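Local coordinates for protein potential RNA-dependent RNA polymerase (Human picobirnavirus, PDB 5I62) that catalyses template-directed RNA synthesis from ribonucleoside triphosphates, serving both transcription and replication of the double-stranded RNA viral genome, at residues A[238-243]-A[397-402]; A[280-285]-A[292-297]. All blocks are in the same frame, centred on the assembly; numbering follows the deposited sequence.

Contact 1 (A[238-243]-A[397-402])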
loop_
_atom_site.group_PDB
_atom_site.type_symbol
_atom_site.label_atom_id
_atom_site.label_comp_id
_atom_site.label_asym_id
_atom_site.label_seq_id
_atom_site.Cartn_x
_atom_site.Cartn_y
_atom_site.Cartn_z
ATOM N N GLU A 238 -6.150 -10.826 -10.822
ATOM C CA GLU A 238 -6.647 -12.105 -11.319
ATOM C C GLU A 238 -6.005 -13.276 -10.571
ATOM O O GLU A 238 -6.665 -14.290 -10.308
ATOM C CB GLU A 238 -6.413 -12.196 -12.827
ATOM C CG GLU A 238 -7.287 -11.221 -13.649
ATOM C CD GLU A 238 -6.874 -9.744 -13.506
ATOM O OE1 GLU A 238 -5.662 -9.453 -13.362
ATOM O OE2 GLU A 238 -7.773 -8.868 -13.538
ATOM N N ALA A 239 -4.727 -13.150 -10.205
ATOM C CA ALA A 239 -4.105 -14.174 -9.362
ATOM C C ALA A 239 -4.746 -14.204 -7.978
ATOM O O ALA A 239 -4.892 -15.274 -7.374
ATOM C CB ALA A 239 -2.602 -13.945 -9.248
ATOM N N VAL A 240 -5.121 -13.033 -7.455
ATOM C CA VAL A 240 -5.822 -12.977 -6.172
ATOM C C VAL A 240 -7.150 -13.707 -6.273
ATOM O O VAL A 240 -7.521 -14.477 -5.382
ATOM C CB VAL A 240 -6.036 -11.518 -5.722
ATOM C CG1 VAL A 240 -6.991 -11.474 -4.514
ATOM C CG2 VAL A 240 -4.719 -10.863 -5.362
ATOM N N ASP A 241 -7.902 -13.426 -7.342
ATOM C CA ASP A 241 -9.225 -14.007 -7.538
ATOM C C ASP A 241 -9.145 -15.520 -7.669
ATOM O O ASP A 241 -10.016 -16.242 -7.176
ATOM C CB ASP A 241 -9.890 -13.412 -8.781
ATOM C CG ASP A 241 -10.147 -11.908 -8.651
ATOM O OD1 ASP A 241 -10.004 -11.378 -7.522
ATOM O OD2 ASP A 241 -10.503 -11.256 -9.671
ATOM N N ARG A 242 -8.117 -16.019 -8.349
ATOM C CA ARG A 242 -7.987 -17.461 -8.468
ATOM C C ARG A 242 -7.789 -18.109 -7.112
ATOM O O ARG A 242 -8.355 -19.167 -6.844
ATOM C CB ARG A 242 -6.861 -17.849 -9.407
ATOM C CG ARG A 242 -7.255 -17.672 -10.850
ATOM C CD ARG A 242 -6.294 -18.382 -11.749
ATOM N NE ARG A 242 -5.017 -18.553 -11.068
ATOM C CZ ARG A 242 -3.957 -17.788 -11.323
ATOM N NH1 ARG A 242 -4.035 -16.804 -12.227
ATOM N NH2 ARG A 242 -2.821 -17.992 -10.652
ATOM N N ARG A 243 -6.985 -17.495 -6.242
ATOM C CA ARG A 243 -6.770 -18.096 -4.931
ATOM C C ARG A 243 -8.000 -17.954 -4.036
ATOM O O ARG A 243 -8.308 -18.867 -3.258
ATOM C CB ARG A 243 -5.535 -17.514 -4.256
ATOM C CG ARG A 243 -5.140 -18.310 -3.017
ATOM C CD ARG A 243 -3.653 -18.354 -2.793
ATOM N NE ARG A 243 -2.911 -18.885 -3.936
ATOM C CZ ARG A 243 -1.581 -18.846 -4.035
ATOM N NH1 ARG A 243 -0.862 -18.307 -3.053
ATOM N NH2 ARG A 243 -0.968 -19.334 -5.110
ATOM N N THR A 397 -14.237 -9.935 1.782
ATOM C CA THR A 397 -13.665 -8.722 1.221
ATOM C C THR A 397 -12.168 -8.790 1.434
ATOM O O THR A 397 -11.709 -9.202 2.502
ATOM C CB THR A 397 -14.251 -7.457 1.863
ATOM O OG1 THR A 397 -14.042 -7.516 3.280
ATOM C CG2 THR A 397 -15.746 -7.360 1.592
ATOM N N TYR A 398 -11.415 -8.417 0.410
ATOM C CA TYR A 398 -9.963 -8.477 0.445
ATOM C C TYR A 398 -9.471 -7.431 -0.535
ATOM O O TYR A 398 -9.942 -7.402 -1.672
ATOM C CB TYR A 398 -9.457 -9.878 0.059
ATOM C CG TYR A 398 -7.959 -10.042 0.077
ATOM C CD1 TYR A 398 -7.213 -9.706 1.203
ATOM C CD2 TYR A 398 -7.279 -10.532 -1.036
ATOM C CE1 TYR A 398 -5.837 -9.863 1.220
ATOM C CE2 TYR A 398 -5.897 -10.694 -1.024
ATOM C CZ TYR A 398 -5.183 -10.352 0.110
ATOM O OH TYR A 398 -3.809 -10.515 0.135
ATOM N N LEU A 399 -8.575 -6.555 -0.071
ATOM C CA LEU A 399 -8.020 -5.455 -0.876
ATOM C C LEU A 399 -9.128 -4.562 -1.427
ATOM O O LEU A 399 -9.061 -4.097 -2.564
ATOM C CB LEU A 399 -7.136 -5.983 -2.009
ATOM C CG LEU A 399 -5.994 -6.907 -1.569
ATOM C CD1 LEU A 399 -5.156 -7.340 -2.777
ATOM C CD2 LEU A 399 -5.118 -6.246 -0.498
ATOM N N ARG A 400 -10.159 -4.340 -0.608
ATOM C CA ARG A 400 -11.324 -3.524 -0.956
ATOM C C ARG A 400 -12.075 -4.050 -2.181
ATOM O O ARG A 400 -12.733 -3.282 -2.894
ATOM C CB ARG A 400 -10.940 -2.055 -1.146
ATOM C CG ARG A 400 -10.529 -1.377 0.165
ATOM C CD ARG A 400 -10.264 0.111 -0.048
ATOM N NE ARG A 400 -9.209 0.637 0.822
ATOM C CZ ARG A 400 -9.354 0.866 2.125
ATOM N NH1 ARG A 400 -10.513 0.609 2.729
ATOM N NH2 ARG A 400 -8.334 1.349 2.828
ATOM N N ARG A 401 -12.023 -5.365 -2.411
ATOM C CA ARG A 401 -12.863 -6.021 -3.405
ATOM C C ARG A 401 -13.732 -7.075 -2.727
ATOM O O ARG A 401 -13.266 -7.803 -1.844
ATOM C CB ARG A 401 -12.049 -6.716 -4.496
ATOM C CG ARG A 401 -11.639 -5.843 -5.650
ATOM C CD ARG A 401 -10.342 -5.208 -5.334
ATOM N NE ARG A 401 -9.763 -4.480 -6.465
ATOM C CZ ARG A 401 -8.810 -3.573 -6.307
ATOM N NH1 ARG A 401 -8.390 -3.298 -5.076
ATOM N NH2 ARG A 401 -8.291 -2.937 -7.356
ATOM N N TRP A 402 -14.976 -7.175 -3.183
ATOM C CA TRP A 402 -15.941 -8.153 -2.691
ATOM C C TRP A 402 -15.898 -9.389 -3.575
ATOM O O TRP A 402 -15.791 -9.287 -4.797
ATOM C CB TRP A 402 -17.329 -7.527 -2.704
ATOM C CG TRP A 402 -18.521 -8.387 -2.429
ATOM C CD1 TRP A 402 -19.134 -8.565 -1.230
ATOM C CD2 TRP A 402 -19.308 -9.105 -3.393
ATOM N NE1 TRP A 402 -20.239 -9.364 -1.376
ATOM C CE2 TRP A 402 -20.364 -9.713 -2.694
ATOM C CE3 TRP A 402 -19.209 -9.296 -4.776
ATOM C CZ2 TRP A 402 -21.321 -10.506 -3.325
ATOM C CZ3 TRP A 402 -20.157 -10.088 -5.404
ATOM C CH2 TRP A 402 -21.208 -10.671 -4.675
#
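Val240 and Tyr398 make the principal apolar contact between helix 237-250 and the hairpin of strands 395-398 and 401-404. Val240 CG1 lies 3.6 Å from Tyr398 CD2 and near the plane of the ring, so the methyl meets the phenol at its edge. This branch stands opposite the backbone N (chi1 170°), which directs it to the ring; the other methyl, CG2, comes within 4.4 Å of Leu399 CD1, a looser approach. One face of the Tyr398 ring is occupied from within the hairpin: Leu399 CG sits 3.7 Å above the plane, over the ring centre. With Val240 at the edge and Leu399 on a face, the ring is restrained from two directions. Only 98 Å² is buried in all, and the CA atoms of Val240 and Tyr398 are 9.0 Å apart, a separation spanned by side chains.

Hydrogen bonds internal to the hairpin shape its turn. A type I' turn runs from Tyr398 to Arg401, closed by Arg401 N to Tyr398 O at 3.0 Å. Arg401 NH1 donates to Leu399 O at 2.7 Å (N-H...O 155°), the acceptor lying in the guanidinium plane, which ties the arginine back over the turn. On the helix, Asp241 OD2 accepts from an outside partner, the backbone N of Gly415.

Both Val240 and Tyr398 touch Gln355, and Tyr398 also Leu357, Asp360 and Val362, in the strands that meet at the Gly-Asp-Asp sequence of motif C. A tight beta hairpin next to that sequence is consistent with motif E, often likened to the primer grip, packed on a helix that probably belongs to the palm.

Contact 2 (A[280-285]-A[292-297])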
loop_
_atom_site.group_PDB
_atom_site.type_symbol
_atom_site.label_atom_id
_atom_site.label_comp_id
_atom_site.label_asym_id
_atom_site.label_seq_id
_atom_site.Cartn_x
_atom_site.Cartn_y
_atom_site.Cartn_z
ATOM N N LEU A 280 12.911 -15.185 8.628
ATOM C CA LEU A 280 12.438 -15.654 7.327
ATOM C C LEU A 280 13.384 -15.229 6.213
ATOM O O LEU A 280 13.679 -16.007 5.295
ATOM C CB LEU A 280 11.036 -15.124 7.062
ATOM C CG LEU A 280 9.980 -15.580 8.068
ATOM C CD1 LEU A 280 8.659 -14.870 7.778
ATOM C CD2 LEU A 280 9.817 -17.091 7.996
ATOM N N LEU A 281 13.833 -13.968 6.254
ATOM C CA LEU A 281 14.774 -13.482 5.248
ATOM C C LEU A 281 16.089 -14.255 5.304
ATOM O O LEU A 281 16.674 -14.577 4.262
ATOM C CB LEU A 281 15.030 -11.987 5.449
ATOM C CG LEU A 281 13.830 -11.129 5.078
ATOM C CD1 LEU A 281 14.130 -9.663 5.397
ATOM C CD2 LEU A 281 13.546 -11.315 3.607
ATOM N N ALA A 282 16.569 -14.564 6.510
ATOM C CA ALA A 282 17.813 -15.320 6.618
ATOM C C ALA A 282 17.659 -16.715 6.020
ATOM O O ALA A 282 18.602 -17.257 5.429
ATOM C CB ALA A 282 18.267 -15.388 8.076
ATOM N N ASP A 283 16.469 -17.310 6.149
ATOM C CA ASP A 283 16.201 -18.592 5.501
ATOM C C ASP A 283 16.236 -18.464 3.983
ATOM O O ASP A 283 16.812 -19.308 3.288
ATOM C CB ASP A 283 14.839 -19.136 5.950
ATOM C CG ASP A 283 14.597 -20.562 5.469
ATOM O OD1 ASP A 283 15.230 -21.483 6.014
ATOM O OD2 ASP A 283 13.799 -20.761 4.528
ATOM N N LEU A 284 15.610 -17.412 3.452
ATOM C CA LEU A 284 15.500 -17.232 2.006
ATOM C C LEU A 284 16.835 -16.871 1.360
ATOM O O LEU A 284 17.053 -17.166 0.179
ATOM C CB LEU A 284 14.470 -16.147 1.696
ATOM C CG LEU A 284 12.996 -16.509 1.940
ATOM C CD1 LEU A 284 12.111 -15.260 1.962
ATOM C CD2 LEU A 284 12.525 -17.433 0.851
ATOM N N LEU A 285 17.719 -16.219 2.098
ATOM C CA LEU A 285 18.932 -15.659 1.519
ATOM C C LEU A 285 20.099 -16.633 1.647
ATOM O O LEU A 285 20.100 -17.532 2.484
ATOM C CB LEU A 285 19.289 -14.341 2.193
ATOM C CG LEU A 285 18.466 -13.111 1.809
ATOM C CD1 LEU A 285 18.553 -12.086 2.932
ATOM C CD2 LEU A 285 18.988 -12.519 0.503
ATOM N N ASP A 292 25.774 -9.863 5.966
ATOM C CA ASP A 292 26.062 -8.465 6.267
ATOM C C ASP A 292 24.828 -7.589 6.120
ATOM O O ASP A 292 24.593 -6.700 6.944
ATOM C CB ASP A 292 27.164 -7.953 5.356
ATOM C CG ASP A 292 28.532 -8.245 5.901
ATOM O OD1 ASP A 292 28.686 -8.217 7.142
ATOM O OD2 ASP A 292 29.444 -8.540 5.102
ATOM N N TRP A 293 24.070 -7.796 5.043
ATOM C CA TRP A 293 22.826 -7.072 4.823
ATOM C C TRP A 293 21.868 -7.227 6.005
ATOM O O TRP A 293 21.226 -6.258 6.424
ATOM C CB TRP A 293 22.180 -7.569 3.533
ATOM C CG TRP A 293 20.953 -6.817 3.119
ATOM C CD1 TRP A 293 20.891 -5.752 2.256
ATOM C CD2 TRP A 293 19.606 -7.073 3.541
ATOM N NE1 TRP A 293 19.592 -5.335 2.118
ATOM C CE2 TRP A 293 18.781 -6.122 2.898
ATOM C CE3 TRP A 293 19.015 -8.018 4.397
ATOM C CZ2 TRP A 293 17.395 -6.087 3.079
ATOM C CZ3 TRP A 293 17.638 -7.976 4.586
ATOM C CH2 TRP A 293 16.844 -7.018 3.923
ATOM N N LEU A 294 21.752 -8.445 6.544
ATOM C CA LEU A 294 20.814 -8.689 7.634
ATOM C C LEU A 294 21.227 -7.955 8.907
ATOM O O LEU A 294 20.367 -7.530 9.689
ATOM C CB LEU A 294 20.700 -10.193 7.889
ATOM C CG LEU A 294 19.901 -10.954 6.832
ATOM C CD1 LEU A 294 20.246 -12.449 6.858
ATOM C CD2 LEU A 294 18.396 -10.743 7.070
ATOM N N GLU A 295 22.535 -7.797 9.131
ATOM C CA GLU A 295 23.005 -7.117 10.332
ATOM C C GLU A 295 23.026 -5.603 10.153
ATOM O O GLU A 295 22.806 -4.869 11.119
ATOM C CB GLU A 295 24.385 -7.624 10.730
ATOM C CG GLU A 295 24.402 -9.100 11.135
ATOM C CD GLU A 295 23.476 -9.383 12.315
ATOM O OE1 GLU A 295 23.469 -8.583 13.284
ATOM O OE2 GLU A 295 22.727 -10.377 12.247
ATOM N N ARG A 296 23.317 -5.117 8.943
ATOM C CA ARG A 296 23.573 -3.695 8.708
ATOM C C ARG A 296 22.391 -2.937 8.134
ATOM O O ARG A 296 22.140 -1.806 8.542
ATOM C CB ARG A 296 24.741 -3.500 7.740
ATOM C CG ARG A 296 26.117 -3.554 8.333
ATOM C CD ARG A 296 27.125 -3.750 7.205
ATOM N NE ARG A 296 27.738 -2.510 6.750
ATOM C CZ ARG A 296 28.670 -1.857 7.436
ATOM N NH1 ARG A 296 29.080 -2.321 8.615
ATOM N NH2 ARG A 296 29.192 -0.748 6.952
ATOM N N VAL A 297 21.707 -3.507 7.150
ATOM C CA VAL A 297 20.691 -2.790 6.379
ATOM C C VAL A 297 19.287 -3.084 6.884
ATOM O O VAL A 297 18.479 -2.172 7.072
ATOM C CB VAL A 297 20.813 -3.146 4.880
ATOM C CG1 VAL A 297 19.718 -2.431 4.076
ATOM C CG2 VAL A 297 22.205 -2.827 4.349
#
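Leu281 reaches across to both Trp293 and Leu294. Its CB is 3.9 Å from Leu294 CD2, while its CD1 extends farther and approaches the six-membered ring of the indole, 4.0 Å from Trp293 CZ3. That methyl lies near the indole plane, so the meeting is at the ring edge. Trp293 has CG opposite its own backbone N (chi1 -175°), which swings the benzo edge toward the leucine; at the pyrrole end NE1 donates to Arg213 O of helix 208-228, and Tyr218 of that helix packs edge-to-face with the indole. Val297, one turn on, covers a face, its CB 3.6 Å above the plane and offset toward the rim. The bond at NE1, the tyrosine ring and Val297 limit how the indole can turn.

Ala282 follows on the more exposed margin, its CB 3.7 Å from Leu294 CD1. The CA atoms of Ala282 and Leu294, 7.3 Å apart, are the nearest backbone pair. The segment axes run nearly antiparallel, at 164° with a closest approach of 10.8 Å, and only a short connection separates them: a helical hairpin made by helices 271-284 and 288-296. It lies inside the catalytic region, and Leu281 carries the packing on to Asp330 and Leu333 of helix 327-345.

Asp283 faces the other way, forming a salt bridge with Arg123 and accepting a hydrogen bond from Trp118 NE1. Leu285, where the backbone leaves the helical conformation, turns its CD1 into the notch between the two partners, 4.3 Å from Trp293 CE3 and 4.3 Å from Leu294 CG.

How the contacts relate
Contact 2 is nested within the chain loop that contact 1 closes: the segments follow one another as 238-243, 280-285, 292-297 and 397-402. Their centres are 31 Å apart and their nearest atoms about 14 Å, so they are separate packing sites. Strand 257-261, which carries the start of motif A, pairs with strand 360-363 of motif C in one antiparallel sheet. Contact 1 joins the helix before motif A to the hairpin after motif C, next to this catalytic sheet. Contact 2 joins two helices between strand 257-261 and helix 327-345, and is more peripheral, its centre 23 Å from the chain centre against 15 Å for contact 1.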